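Sortase B (Clostridium perfringens, PDB 5YFK) probably acts as a sortase B cysteine transpeptidase, of the family that joins surface proteins to the bacterial cell wall. Local coordinates at residues 54-59 / 100-105; 122-127 / 204-209. The protein carries 1 engineered substitution. One frame throughout, in Å; residues are numbered along the deposited sequence.

Overall arrangement
Contacts 1 and 2 lie along one mixed beta-sheet, in series along the chain, their centres about 18 Å apart. Contact 1 (54-59 with 100-105) joins the bulged first strand to the loop between strands 94-96 and 107-111, away from the predicted catalytic residues. Contact 2 (122-127 with 204-209) packs a 3-10 segment on strand 203-210, which carries the engineered Ser209 near its end. There the side chain of Thr208 is about 6 Å from that of His113, the predicted proton donor/acceptor, and about 7 Å from that of Arg217, the predicted transition-state stabiliser. Contacts 1 and 2 meet directly where Ile59 CD1 packs 3.7 Å from Leu206 CD2.

Contact 1 (54-59 / 100-105); sequences DYRFWI and NNLNDD
The ring of Phe57 is met at its edge, in its own plane, by a methyl group of Leu102: CD1 lies 4.0 Å from Phe57 CE2 and equally near CD2, so the leucine touches the rim, not a face. Two other flat groups have backbone atoms over one face: Asp54 O sits 3.2 Å above the Arg56 guanidinium, and Phe57 N 3.7 Å above the Tyr55 ring, both offset toward the rim. Leu102 CD1 also reaches the aliphatic part of Arg56, 3.7 Å from Arg56 CB and slightly farther from CG and CD. The leucine lies nearly perpendicular to both strand side chains. That two consecutive strand residues converge on one methyl is consistent with the classic beta bulge here, where Arg56 and Phe57 both face Val70.

The arginine bends at chi2 (-73°), which carries its guanidinium back toward the carbonyls of Asp54 and Tyr55. Arg56 NH1 donates to Tyr55 O over 2.9 Å, from above the carbonyl plane, and also to Pro53 O. With NE bonded to Gln72 OE1, the head group is held from several directions while its methylenes pack on Leu102.

Polar bonds brace the loop carrying Leu102. Asp105 OD2 accepts from Asn100 ND2 at 3.0 Å, through its anti lone pair, and forms a salt bridge with Lys170, while Asn101 OD1 takes the N of Asp104 in an Asx motif.

Only 108 Å² is buried between the segments, but neighbouring strands add to the packing: Phe57 and Leu102 both touch Ile108 of strand 107-111 and Arg143 of strand 138-143, while Phe57 also packs on Val70 of strand 67-72.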
ATOM      1  N   ASP A  54      -5.096   7.497 -13.986  1.00 21.73           N
ATOM      2  CA  ASP A  54      -3.926   7.092 -13.199  1.00 18.66           C
ATOM      3  C   ASP A  54      -4.273   5.955 -12.221  1.00 20.91           C
ATOM      4  O   ASP A  54      -3.379   5.369 -11.587  1.00 16.59           O
ATOM      5  CB  ASP A  54      -3.393   8.295 -12.420  1.00 17.19           C
ATOM      6  CG  ASP A  54      -2.800   9.371 -13.319  1.00 21.95           C
ATOM      7  OD1 ASP A  54      -2.413   9.042 -14.464  1.00 23.75           O
ATOM      8  OD2 ASP A  54      -2.463  10.443 -12.776  1.00 23.38           O
ATOM      9  N   TYR A  55      -5.554   5.640 -12.112  1.00 20.44           N
ATOM     10  CA  TYR A  55      -6.008   4.531 -11.273  1.00 22.84           C
ATOM     11  C   TYR A  55      -5.323   3.217 -11.647  1.00 21.69           C
ATOM     12  O   TYR A  55      -5.197   2.890 -12.832  1.00 20.22           O
ATOM     13  CB  TYR A  55      -7.518   4.365 -11.405  1.00 18.09           C
ATOM     14  CG  TYR A  55      -8.040   3.161 -10.655  1.00 17.36           C
ATOM     15  CD1 TYR A  55      -8.187   3.199  -9.278  1.00 21.02           C
ATOM     16  CD2 TYR A  55      -8.290   1.967 -11.309  1.00 17.99           C
ATOM     17  CE1 TYR A  55      -8.635   2.097  -8.581  1.00 18.50           C
ATOM     18  CE2 TYR A  55      -8.809   0.876 -10.636  1.00 21.91           C
ATOM     19  CZ  TYR A  55      -8.950   0.941  -9.261  1.00 21.91           C
ATOM     20  OH  TYR A  55      -9.371  -0.161  -8.564  1.00 26.43           O
ATOM     21  N   ARG A  56      -4.912   2.437 -10.644  1.00 16.72           N
ATOM     22  CA  ARG A  56      -4.282   1.151 -10.912  1.00 16.87           C
ATOM     23  C   ARG A  56      -4.942  -0.018 -10.190  1.00 17.62           C
ATOM     24  O   ARG A  56      -5.066  -1.106 -10.758  1.00 16.36           O
ATOM     25  CB  ARG A  56      -2.795   1.191 -10.561  1.00 17.04           C
ATOM     26  CG  ARG A  56      -1.993   2.251 -11.317  1.00 20.32           C
ATOM     27  CD  ARG A  56      -1.784   1.845 -12.773  1.00 22.33           C
ATOM     28  NE  ARG A  56      -1.063   2.865 -13.539  1.00 25.68           N
ATOM     29  CZ  ARG A  56      -1.650   3.786 -14.300  1.00 25.69           C
ATOM     30  NH1 ARG A  56      -2.968   3.821 -14.408  1.00 24.64           N
ATOM     31  NH2 ARG A  56      -0.918   4.693 -14.923  1.00 28.55           N
ATOM     32  N   PHE A  57      -5.272   0.162  -8.912  1.00 14.39           N
ATOM     33  CA  PHE A  57      -5.880  -0.911  -8.147  1.00 13.64           C
ATOM     34  C   PHE A  57      -6.536  -0.376  -6.874  1.00 15.44           C
ATOM     35  O   PHE A  57      -6.344   0.788  -6.499  1.00 19.05           O
ATOM     36  CB  PHE A  57      -4.838  -2.011  -7.799  1.00 14.78           C
ATOM     37  CG  PHE A  57      -3.611  -1.500  -7.092  1.00 16.66           C
ATOM     38  CD1 PHE A  57      -3.538  -1.516  -5.712  1.00 14.52           C
ATOM     39  CD2 PHE A  57      -2.462  -1.194  -7.810  1.00 17.68           C
ATOM     40  CE1 PHE A  57      -2.400  -1.062  -5.054  1.00 12.59           C
ATOM     41  CE2 PHE A  57      -1.282  -0.837  -7.158  1.00 20.30           C
ATOM     42  CZ  PHE A  57      -1.243  -0.808  -5.765  1.00 15.03           C
ATOM     43  N   TRP A  58      -7.259  -1.250  -6.182  1.00 15.57           N
ATOM     44  CA  TRP A  58      -7.859  -0.906  -4.907  1.00 14.20           C
ATOM     45  C   TRP A  58      -7.083  -1.612  -3.772  1.00 15.60           C
ATOM     46  O   TRP A  58      -6.603  -2.737  -3.927  1.00 14.96           O
ATOM     47  CB  TRP A  58      -9.336  -1.322  -4.880  1.00 16.51           C
ATOM     48  CG  TRP A  58     -10.100  -0.695  -3.735  1.00 16.54           C
ATOM     49  CD1 TRP A  58     -10.060  -1.060  -2.420  1.00 16.74           C
ATOM     50  CD2 TRP A  58     -10.874   0.502  -3.789  1.00 17.26           C
ATOM     51  NE1 TRP A  58     -10.816  -0.209  -1.672  1.00 20.02           N
ATOM     52  CE2 TRP A  58     -11.231   0.827  -2.464  1.00 18.09           C
ATOM     53  CE3 TRP A  58     -11.220   1.381  -4.820  1.00 17.15           C
ATOM     54  CZ2 TRP A  58     -12.075   1.865  -2.171  1.00 21.13           C
ATOM     55  CZ3 TRP A  58     -12.054   2.432  -4.529  1.00 20.07           C
ATOM     56  CH2 TRP A  58     -12.462   2.682  -3.206  1.00 24.05           C
ATOM     57  N   ILE A  59      -6.928  -0.919  -2.664  1.00 13.06           N
ATOM     58  CA  ILE A  59      -6.281  -1.502  -1.483  1.00 14.17           C
ATOM     59  C   ILE A  59      -7.237  -1.441  -0.291  1.00 12.97           C
ATOM     60  O   ILE A  59      -7.817  -0.397   0.021  1.00 13.40           O
ATOM     61  CB  ILE A  59      -4.954  -0.763  -1.164  1.00 14.82           C
ATOM     62  CG1 ILE A  59      -4.194  -1.448  -0.032  1.00 13.55           C
ATOM     63  CG2 ILE A  59      -5.181   0.689  -0.835  1.00 14.60           C
ATOM     64  CD1 ILE A  59      -2.757  -0.962   0.120  1.00 13.05           C
ATOM     65  N   ASN A 100       7.341   1.884 -10.468  1.00 22.95           N
ATOM     66  CA  ASN A 100       6.826   0.525 -10.474  1.00 21.97           C
ATOM     67  C   ASN A 100       6.314   0.104 -11.833  1.00 24.57           C
ATOM     68  O   ASN A 100       5.474   0.784 -12.439  1.00 23.38           O
ATOM     69  CB  ASN A 100       5.705   0.353  -9.449  1.00 19.99           C
ATOM     70  CG  ASN A 100       6.144  -0.404  -8.201  1.00 15.77           C
ATOM     71  OD1 ASN A 100       5.615  -0.149  -7.126  1.00 15.56           O
ATOM     72  ND2 ASN A 100       6.979  -1.415  -8.361  1.00 17.29           N
ATOM     73  N   ASN A 101       6.766  -1.061 -12.284  1.00 18.14           N
ATOM     74  CA  ASN A 101       6.049  -1.788 -13.339  1.00 19.28           C
ATOM     75  C   ASN A 101       5.197  -2.879 -12.730  1.00 14.56           C
ATOM     76  O   ASN A 101       5.719  -3.919 -12.276  1.00 14.27           O
ATOM     77  CB  ASN A 101       7.019  -2.363 -14.377  1.00 20.67           C
ATOM     78  CG  ASN A 101       6.311  -3.119 -15.496  1.00 22.88           C
ATOM     79  OD1 ASN A 101       5.251  -3.705 -15.306  1.00 27.30           O
ATOM     80  ND2 ASN A 101       6.833  -2.987 -16.697  1.00 27.76           N
ATOM     81  N   LEU A 102       3.880  -2.657 -12.725  1.00 19.08           N
ATOM     82  CA  LEU A 102       2.964  -3.502 -11.958  1.00 21.61           C
ATOM     83  C   LEU A 102       2.790  -4.883 -12.585  1.00 20.06           C
ATOM     84  O   LEU A 102       2.521  -5.861 -11.885  1.00 21.65           O
ATOM     85  CB  LEU A 102       1.603  -2.825 -11.805  1.00 21.63           C
ATOM     86  CG  LEU A 102       1.589  -1.552 -10.953  1.00 21.43           C
ATOM     87  CD1 LEU A 102       0.163  -1.025 -10.845  1.00 23.10           C
ATOM     88  CD2 LEU A 102       2.150  -1.863  -9.565  1.00 19.62           C
ATOM     89  N   ASN A 103       3.121  -5.011 -13.869  1.00 23.08           N
ATOM     90  CA  ASN A 103       3.112  -6.339 -14.501  1.00 20.51           C
ATOM     91  C   ASN A 103       4.321  -7.182 -14.142  1.00 19.56           C
ATOM     92  O   ASN A 103       4.228  -8.412 -14.075  1.00 25.71           O
ATOM     93  CB  ASN A 103       3.021  -6.206 -16.019  1.00 26.94           C
ATOM     94  CG  ASN A 103       1.702  -5.608 -16.467  1.00 32.55           C
ATOM     95  OD1 ASN A 103       0.637  -6.000 -15.988  1.00 36.85           O
ATOM     96  ND2 ASN A 103       1.779  -4.560 -17.276  1.00 42.84           N
ATOM     97  N   ASP A 104       5.452  -6.510 -13.913  1.00 17.38           N
ATOM     98  CA  ASP A 104       6.738  -7.190 -13.793  1.00 18.11           C
ATOM     99  C   ASP A 104       7.320  -7.211 -12.389  1.00 17.42           C
ATOM    100  O   ASP A 104       7.968  -8.206 -11.991  1.00 19.75           O
ATOM    101  CB  ASP A 104       7.756  -6.582 -14.756  1.00 21.14           C
ATOM    102  CG  ASP A 104       7.292  -6.623 -16.205  1.00 23.68           C
ATOM    103  OD1 ASP A 104       6.321  -7.348 -16.520  1.00 21.52           O
ATOM    104  OD2 ASP A 104       7.961  -5.976 -17.036  1.00 26.67           O
ATOM    105  N   ASP A 105       7.205  -6.103 -11.663  1.00 15.38           N
ATOM    106  CA  ASP A 105       8.071  -5.906 -10.498  1.00 15.57           C
ATOM    107  C   ASP A 105       7.730  -6.878  -9.338  1.00 14.91           C
ATOM    108  O   ASP A 105       6.559  -7.179  -9.084  1.00 13.60           O
ATOM    109  CB  ASP A 105       7.982  -4.455 -10.026  1.00 16.73           C
ATOM    110  CG  ASP A 105       8.630  -3.473 -10.992  1.00 19.76           C
ATOM    111  OD1 ASP A 105       9.293  -3.909 -11.971  1.00 17.15           O
ATOM    112  OD2 ASP A 105       8.420  -2.259 -10.794  1.00 17.55           O
TER

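Contact 2 (122-127 / 204-209). Engineered in segment 204-209: Ser209 (natural residue Cys).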
ATOM      1  N   ALA A 122      -2.611   6.766   7.936  1.00 13.71           N
ATOM      2  CA  ALA A 122      -2.365   6.954   9.373  1.00 15.35           C
ATOM      3  C   ALA A 122      -2.328   5.612  10.089  1.00 14.18           C
ATOM      4  O   ALA A 122      -1.474   5.362  10.943  1.00 17.62           O
ATOM      5  CB  ALA A 122      -3.442   7.836   9.993  1.00 17.79           C
ATOM      6  N   GLN A 123      -3.293   4.752   9.786  1.00 15.02           N
ATOM      7  CA  GLN A 123      -3.448   3.516  10.560  1.00 14.86           C
ATOM      8  C   GLN A 123      -2.424   2.454  10.321  1.00 14.80           C
ATOM      9  O   GLN A 123      -2.346   1.488  11.089  1.00 14.32           O
ATOM     10  CB  GLN A 123      -4.874   2.963  10.439  1.00 14.25           C
ATOM     11  CG  GLN A 123      -5.846   3.856  11.170  1.00 14.50           C
ATOM     12  CD  GLN A 123      -7.169   3.177  11.469  1.00 15.38           C
ATOM     13  OE1 GLN A 123      -7.406   2.027  11.062  1.00 13.20           O
ATOM     14  NE2 GLN A 123      -8.095   3.953  12.001  1.00 18.48           N
ATOM     15  N   ILE A 124      -1.509   2.687   9.380  1.00 14.80           N
ATOM     16  CA  ILE A 124      -0.317   1.828   9.288  1.00 14.03           C
ATOM     17  C   ILE A 124       0.475   1.784  10.597  1.00 13.64           C
ATOM     18  O   ILE A 124       1.028   0.739  10.995  1.00 13.18           O
ATOM     19  CB  ILE A 124       0.602   2.302   8.136  1.00 14.33           C
ATOM     20  CG1 ILE A 124      -0.113   2.198   6.789  1.00 15.78           C
ATOM     21  CG2 ILE A 124       1.893   1.527   8.153  1.00 14.23           C
ATOM     22  CD1 ILE A 124      -0.579   0.831   6.359  1.00 18.57           C
ATOM     23  N   LYS A 125       0.359   2.848  11.376  1.00 15.51           N
ATOM     24  CA  LYS A 125       1.101   2.963  12.635  1.00 13.18           C
ATOM     25  C   LYS A 125       0.609   1.936  13.682  1.00 17.84           C
ATOM     26  O   LYS A 125       1.395   1.466  14.528  1.00 15.71           O
ATOM     27  CB  LYS A 125       0.955   4.396  13.149  1.00 17.60           C
ATOM     28  CG  LYS A 125      -0.388   4.708  13.803  1.00 19.59           C
ATOM     29  CD  LYS A 125      -0.496   6.184  14.148  1.00 29.73           C
ATOM     30  CE  LYS A 125      -1.754   6.483  14.952  1.00 31.68           C
ATOM     31  NZ  LYS A 125      -1.517   6.263  16.401  1.00 43.20           N
ATOM     32  N   HIS A 126      -0.547   1.342  13.413  1.00 15.92           N
ATOM     33  CA  HIS A 126      -1.125   0.400  14.385  1.00 17.25           C
ATOM     34  C   HIS A 126      -0.317  -0.875  14.350  1.00 15.41           C
ATOM     35  O   HIS A 126      -0.282  -1.627  15.317  1.00 17.32           O
ATOM     36  CB  HIS A 126      -2.572   0.088  14.051  1.00 18.25           C
ATOM     37  CG  HIS A 126      -3.527   1.205  14.328  1.00 18.96           C
ATOM     38  ND1 HIS A 126      -4.872   1.104  14.051  1.00 27.18           N
ATOM     39  CD2 HIS A 126      -3.366   2.390  14.969  1.00 28.95           C
ATOM     40  CE1 HIS A 126      -5.480   2.224  14.412  1.00 33.52           C
ATOM     41  NE2 HIS A 126      -4.599   3.001  15.013  1.00 21.89           N
ATOM     42  N   PHE A 127       0.347  -1.133  13.228  1.00 15.10           N
ATOM     43  CA  PHE A 127       1.111  -2.361  13.081  1.00 17.81           C
ATOM     44  C   PHE A 127       2.361  -2.394  13.948  1.00 15.06           C
ATOM     45  O   PHE A 127       2.931  -3.469  14.172  1.00 17.68           O
ATOM     46  CB  PHE A 127       1.435  -2.589  11.607  1.00 19.59           C
ATOM     47  CG  PHE A 127       0.260  -3.062  10.821  1.00 15.44           C
ATOM     48  CD1 PHE A 127      -0.192  -4.364  10.971  1.00 14.31           C
ATOM     49  CD2 PHE A 127      -0.494  -2.174  10.067  1.00 15.33           C
ATOM     50  CE1 PHE A 127      -1.339  -4.802  10.340  1.00 14.84           C
ATOM     51  CE2 PHE A 127      -1.639  -2.607   9.411  1.00 15.68           C
ATOM     52  CZ  PHE A 127      -2.036  -3.933   9.508  1.00 13.50           C
ATOM     53  N   LEU A 204       4.557  -6.623  -1.256  1.00 11.67           N
ATOM     54  CA  LEU A 204       3.873  -5.347  -1.236  1.00 10.73           C
ATOM     55  C   LEU A 204       4.432  -4.546  -0.063  1.00 11.53           C
ATOM     56  O   LEU A 204       4.526  -5.060   1.064  1.00 12.07           O
ATOM     57  CB  LEU A 204       2.382  -5.567  -1.011  1.00 10.40           C
ATOM     58  CG  LEU A 204       1.487  -4.317  -0.930  1.00 10.19           C
ATOM     59  CD1 LEU A 204       1.469  -3.422  -2.147  1.00 14.71           C
ATOM     60  CD2 LEU A 204       0.085  -4.755  -0.608  1.00 11.28           C
ATOM     61  N   THR A 205       4.895  -3.346  -0.347  1.00 12.13           N
ATOM     62  CA  THR A 205       5.465  -2.477   0.685  1.00 12.34           C
ATOM     63  C   THR A 205       4.591  -1.245   0.829  1.00 13.18           C
ATOM     64  O   THR A 205       4.394  -0.513  -0.144  1.00 13.26           O
ATOM     65  CB  THR A 205       6.889  -2.062   0.292  1.00 10.71           C
ATOM     66  OG1 THR A 205       7.688  -3.240   0.090  1.00 13.18           O
ATOM     67  CG2 THR A 205       7.533  -1.117   1.315  1.00 11.80           C
ATOM     68  N   LEU A 206       4.156  -0.971   2.054  1.00 11.33           N
ATOM     69  CA  LEU A 206       3.351   0.207   2.341  1.00 10.10           C
ATOM     70  C   LEU A 206       4.131   1.175   3.199  1.00 10.33           C
ATOM     71  O   LEU A 206       4.686   0.778   4.211  1.00 12.69           O
ATOM     72  CB  LEU A 206       2.065  -0.172   3.088  1.00 11.02           C
ATOM     73  CG  LEU A 206       1.205  -1.294   2.500  1.00 10.97           C
ATOM     74  CD1 LEU A 206      -0.020  -1.529   3.359  1.00 13.53           C
ATOM     75  CD2 LEU A 206       0.820  -1.001   1.064  1.00 11.62           C
ATOM     76  N   ILE A 207       4.185   2.430   2.760  1.00 12.54           N
ATOM     77  CA  ILE A 207       5.032   3.433   3.394  1.00 13.92           C
ATOM     78  C   ILE A 207       4.244   4.663   3.765  1.00 12.26           C
ATOM     79  O   ILE A 207       3.566   5.276   2.915  1.00 14.39           O
ATOM     80  CB  ILE A 207       6.223   3.818   2.488  1.00 13.58           C
ATOM     81  CG1 ILE A 207       7.120   2.588   2.266  1.00 13.10           C
ATOM     82  CG2 ILE A 207       7.035   4.924   3.132  1.00 15.37           C
ATOM     83  CD1 ILE A 207       8.126   2.786   1.147  1.00 14.70           C
ATOM     84  N   THR A 208       4.458   5.112   5.000  1.00 11.96           N
ATOM     85  CA  THR A 208       3.916   6.349   5.453  1.00 11.33           C
ATOM     86  C   THR A 208       4.893   7.102   6.364  1.00 14.04           C
ATOM     87  O   THR A 208       5.961   6.586   6.708  1.00 15.25           O
ATOM     88  CB  THR A 208       2.540   6.168   6.116  1.00 13.90           C
ATOM     89  OG1 THR A 208       1.917   7.436   6.274  1.00 14.11           O
ATOM     90  CG2 THR A 208       2.610   5.490   7.480  1.00 14.05           C
ATOM     91  N   SER A 209       4.510   8.315   6.772  1.00 18.70           N
ATOM     92  CA  SER A 209       5.311   9.064   7.717  1.00 14.94           C
ATOM     93  C   SER A 209       4.892   8.788   9.157  1.00 23.61           C
ATOM     94  O   SER A 209       3.760   8.392   9.416  1.00 16.77           O
ATOM     95  CB  SER A 209       5.248  10.547   7.393  1.00 24.07           C
ATOM     96  OG  SER A 209       3.980  11.076   7.717  1.00 35.31           O
TER
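Ile124 overlaps Thr208 with its branch point and Leu206 with its far end, and these two contacts make up the junction. Ile124 CB lies 3.8 Å from Thr208 CG2, and the branch methyl Ile124 CG2 comes within 4.1 Å of that same Thr208 CG2. Farther along the side chain, Ile124 CD1 meets Leu206 CD1 at 3.9 Å, methyl against methyl. The two approaches differ in direction: isoleucine and threonine run antiparallel alongside each other, whereas the leucine is set roughly square to the isoleucine. No hydrogen bond links the segments, and all three residues are buried, so the 173 Å² interface rests on apolar packing.

The threonine is turned to serve two surroundings. Having OG1 anti to the backbone N (chi1 -167°) places CG2 on the Ile124 side, flanked by both backbone branches, while the hydroxyl is hydrogen-bonded to Gly112 O. Its polar end is thereby satisfied next to an otherwise apolar contact. Leu206 and Thr208, two residues apart on the strand, both direct their CB toward the 3-10 segment; that of the intervening Ile207 points away.

Three i to i+3 backbone bonds define the 3-10 turns, among them Lys125 N to Ala122 O at 3.1 Å and Phe127 N to Ile124 O at 3.0 Å. The cluster extends beyond the pair, as Ile124 touches Ile66 and Val220, and Leu206 touches Val110.

Strand 203-210 ends beside the predicted catalytic site: Ser209, engineered in place of the natural cysteine, touches Arg217, and Thr208 is near His113. A catalytic cysteine at the end of a beta-strand, with histidine and arginine close by, is characteristic of the sortase fold.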